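Local coordinates for protein GDP-L-fucose synthase (Campylobacter jejuni subsp. jejuni serotype O:2, PDB 7M13) that makes GDP-D-glycero-L-gluco-heptose for the capsular polysaccharide, using NADPH as its cofactor, at residues E86-Q91 / G141-A146. Sequence-based numbering, arbitrary orientation.
With NAP (NADP nicotinamide-adenine-dinucleotide phosphate), chain E.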
loop_
_atom_site.group_PDB
_atom_site.type_symbol
_atom_site.label_atom_id
_atom_site.label_comp_id
_atom_site.label_asym_id
_atom_site.label_seq_id
_atom_site.Cartn_x
_atom_site.Cartn_y
_atom_site.Cartn_z
ATOM N N GLU B 86 -0.853 5.193 10.398
ATOM C CA GLU B 86 -1.775 6.316 10.652
ATOM C C GLU B 86 -2.313 6.813 9.316
ATOM O O GLU B 86 -3.514 7.084 9.193
ATOM C CB GLU B 86 -1.101 7.387 11.503
ATOM C CG GLU B 86 -0.895 6.899 12.920
ATOM C CD GLU B 86 -0.469 7.954 13.914
ATOM O OE1 GLU B 86 -0.828 9.141 13.718
ATOM O OE2 GLU B 86 0.225 7.568 14.898
ATOM N N ASN B 87 -1.419 6.978 8.328
ATOM C CA ASN B 87 -1.845 7.556 7.035
ATOM C C ASN B 87 -2.716 6.550 6.290
ATOM O O ASN B 87 -3.700 6.953 5.693
ATOM C CB ASN B 87 -0.652 8.075 6.234
ATOM C CG ASN B 87 -0.077 9.310 6.913
ATOM O OD1 ASN B 87 -0.820 10.274 7.197
ATOM N ND2 ASN B 87 1.217 9.321 7.148
ATOM N N LEU B 88 -2.376 5.260 6.324
ATOM C CA LEU B 88 -3.314 4.278 5.711
ATOM C C LEU B 88 -4.676 4.353 6.397
ATOM O O LEU B 88 -5.691 4.254 5.716
ATOM C CB LEU B 88 -2.752 2.849 5.774
ATOM C CG LEU B 88 -1.577 2.531 4.869
ATOM C CD1 LEU B 88 -1.126 1.102 5.101
ATOM C CD2 LEU B 88 -1.905 2.755 3.403
ATOM N N MET B 89 -4.739 4.447 7.728
ATOM C CA MET B 89 -6.041 4.476 8.414
ATOM C C MET B 89 -6.823 5.746 8.020
ATOM O O MET B 89 -8.021 5.624 7.715
ATOM C CB MET B 89 -5.931 4.374 9.929
ATOM C CG MET B 89 -5.393 3.002 10.432
ATOM S SD MET B 89 -6.425 1.610 9.946
ATOM C CE MET B 89 -7.979 2.140 10.642
ATOM N N ILE B 90 -6.182 6.895 8.015
ATOM C CA ILE B 90 -6.855 8.156 7.631
ATOM C C ILE B 90 -7.426 7.989 6.221
ATOM O O ILE B 90 -8.595 8.278 5.958
ATOM C CB ILE B 90 -5.900 9.342 7.763
ATOM C CG1 ILE B 90 -5.568 9.601 9.234
ATOM C CG2 ILE B 90 -6.540 10.555 7.102
ATOM C CD1 ILE B 90 -4.434 10.566 9.425
ATOM N N GLN B 91 -6.561 7.603 5.302
ATOM C CA GLN B 91 -6.916 7.438 3.879
ATOM C C GLN B 91 -8.079 6.455 3.766
ATOM O O GLN B 91 -9.115 6.756 3.088
ATOM C CB GLN B 91 -5.721 6.950 3.058
ATOM C CG GLN B 91 -4.591 7.971 2.943
ATOM C CD GLN B 91 -3.254 7.414 2.524
ATOM O OE1 GLN B 91 -2.248 8.129 2.654
ATOM N NE2 GLN B 91 -3.200 6.160 2.119
ATOM N N GLY B 141 5.922 7.099 1.803
ATOM C CA GLY B 141 5.682 7.036 0.349
ATOM C C GLY B 141 4.796 5.858 0.015
ATOM O O GLY B 141 3.925 5.994 -0.842
ATOM N N ALA B 142 5.020 4.703 0.641
ATOM C CA ALA B 142 4.171 3.514 0.399
ATOM C C ALA B 142 2.735 3.846 0.800
ATOM O O ALA B 142 1.799 3.453 0.065
ATOM C CB ALA B 142 4.717 2.304 1.112
ATOM N N ALA B 143 2.521 4.518 1.938
ATOM C CA ALA B 143 1.145 4.887 2.338
ATOM C C ALA B 143 0.535 5.813 1.284
ATOM O O ALA B 143 -0.637 5.584 0.864
ATOM C CB ALA B 143 1.173 5.521 3.699
ATOM N N LYS B 144 1.307 6.741 0.744
ATOM C CA LYS B 144 0.775 7.687 -0.275
ATOM C C LYS B 144 0.453 6.952 -1.588
ATOM O O LYS B 144 -0.563 7.239 -2.184
ATOM C CB LYS B 144 1.742 8.835 -0.504
ATOM C CG LYS B 144 1.775 9.838 0.644
ATOM C CD LYS B 144 0.450 10.531 0.875
ATOM C CE LYS B 144 0.619 11.807 1.663
ATOM N NZ LYS B 144 -0.681 12.439 1.968
ATOM N N ILE B 145 1.267 5.978 -1.968
ATOM C CA ILE B 145 0.957 5.129 -3.140
ATOM C C ILE B 145 -0.400 4.453 -2.911
ATOM O O ILE B 145 -1.268 4.423 -3.815
ATOM C CB ILE B 145 2.081 4.104 -3.408
ATOM C CG1 ILE B 145 3.366 4.790 -3.875
ATOM C CG2 ILE B 145 1.621 3.065 -4.403
ATOM C CD1 ILE B 145 4.537 3.889 -3.938
ATOM N N ALA B 146 -0.589 3.848 -1.741
ATOM C CA ALA B 146 -1.825 3.091 -1.465
ATOM C C ALA B 146 -3.014 4.059 -1.494
ATOM O O ALA B 146 -4.102 3.655 -1.911
ATOM C CB ALA B 146 -1.750 2.410 -0.123
HETATM P PA NAP E . -0.285 19.697 7.812
HETATM O O1A NAP E . 0.798 18.814 8.357
HETATM O O2A NAP E . -0.042 21.186 7.844
HETATM O O5B NAP E . -1.655 19.466 8.545
HETATM C C5B NAP E . -2.163 18.147 8.745
HETATM C C4B NAP E . -3.425 18.288 9.535
HETATM O O4B NAP E . -3.998 16.964 9.659
HETATM C C3B NAP E . -3.232 18.826 10.969
HETATM O O3B NAP E . -4.084 19.947 11.175
HETATM C C2B NAP E . -3.557 17.624 11.848
HETATM O O2B NAP E . -4.231 17.962 13.060
HETATM C C1B NAP E . -4.520 16.838 10.964
HETATM N N9A NAP E . -4.559 15.440 11.335
HETATM C C8A NAP E . -3.536 14.541 11.335
HETATM N N7A NAP E . -3.853 13.373 11.838
HETATM C C5A NAP E . -5.174 13.515 12.206
HETATM C C6A NAP E . -6.080 12.628 12.815
HETATM N N6A NAP E . -5.765 11.391 13.213
HETATM N N1A NAP E . -7.324 13.099 13.054
HETATM C C2A NAP E . -7.631 14.350 12.686
HETATM N N3A NAP E . -6.854 15.273 12.115
HETATM C C4A NAP E . -5.624 14.785 11.908
HETATM O O3 NAP E . -0.592 19.251 6.309
HETATM P PN NAP E . -0.181 19.978 4.963
HETATM O O1N NAP E . 1.261 20.301 5.033
HETATM O O2N NAP E . -1.171 21.051 4.740
HETATM O O5D NAP E . -0.412 18.785 3.907
HETATM C C5D NAP E . -1.648 18.638 3.246
HETATM C C4D NAP E . -1.527 17.473 2.304
HETATM O O4D NAP E . -0.524 17.763 1.292
HETATM C C3D NAP E . -1.110 16.150 2.961
HETATM O O3D NAP E . -1.749 15.039 2.316
HETATM C C2D NAP E . 0.374 16.155 2.724
HETATM O O2D NAP E . 0.974 14.867 2.827
HETATM C C1D NAP E . 0.460 16.731 1.325
HETATM N N1N NAP E . 1.811 17.270 1.054
HETATM C C2N NAP E . 2.334 18.303 1.782
HETATM C C3N NAP E . 3.605 18.719 1.574
HETATM C C7N NAP E . 4.229 19.827 2.344
HETATM O O7N NAP E . 5.338 20.265 1.975
HETATM N N7N NAP E . 3.565 20.308 3.391
HETATM C C4N NAP E . 4.405 18.114 0.528
HETATM C C5N NAP E . 3.776 17.056 -0.231
HETATM C C6N NAP E . 2.590 16.637 0.087
HETATM P P2B NAP E . -3.400 18.536 14.324
HETATM O O1X NAP E . -3.115 19.962 13.944
HETATM O O2X NAP E . -2.222 17.699 14.557
HETATM O O3X NAP E . -4.396 18.409 15.493
HETATM O O HOH W 1 -1.973 10.593 3.621
#
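Gln91 reaches across from helix 80-100 to the backbone of Ala143, tying the two helices together, while its other amide atom faces the side chain of Lys144, which, with a water between it and Gln91, carries the link to the cofactor. The Gln91 chain runs extended beyond CG, and NE2 donates to Ala143 O at 2.9 Å. That acceptor lies close to the Gln91 amide plane, but NE2 approaches from above the carbonyl plane, 49° out of it. Lys144 can be followed outward from CB, which points away from helix 80-100. A bend at chi2 (-62°) turns the chain back, and CD passes beside Gln91 OE1. Next, CE lies 3.3 Å from O2D of the nicotinamide ribose. At the tip, NZ donates to both hydroxyl oxygens of that ribose, O3D at 2.8 Å and the longer O2D at 3.1 Å. NZ is also hydrogen-bonded to Phe109 O and donates to a water at 2.8 Å; four acceptors crowd round three N-H, so at least one bond must be shared. The same water donates to Gln91 OE1 at 2.7 Å, so both ends of the Gln91 amide are engaged, and Gln91 forms a second shell behind the lysine. Lys144 occupies the lysine position of the YxxxK signature of short-chain dehydrogenases; Phe140 stands at the tyrosine position. Farther from the cofactor the contact is apolar: Leu88 CD2 rests 3.5 Å from Ala146 CB and also over Ala143, whose CB meets Asn87 CB. The axes of 86-91 and 141-146 approach to 9.1 Å and run nearly parallel, 16° apart. Asn87 turns its amide to Phe83 O and Leu70 N. Helices 80-100 and 138-158 are neighbours in the Rossmann fold, with Gln91 and Lys144 touching Phe108 of strand 105-111. Leu88, Ala142 and Ala146 also pack against the second subunit, consistent with the helical dimer interface of this family.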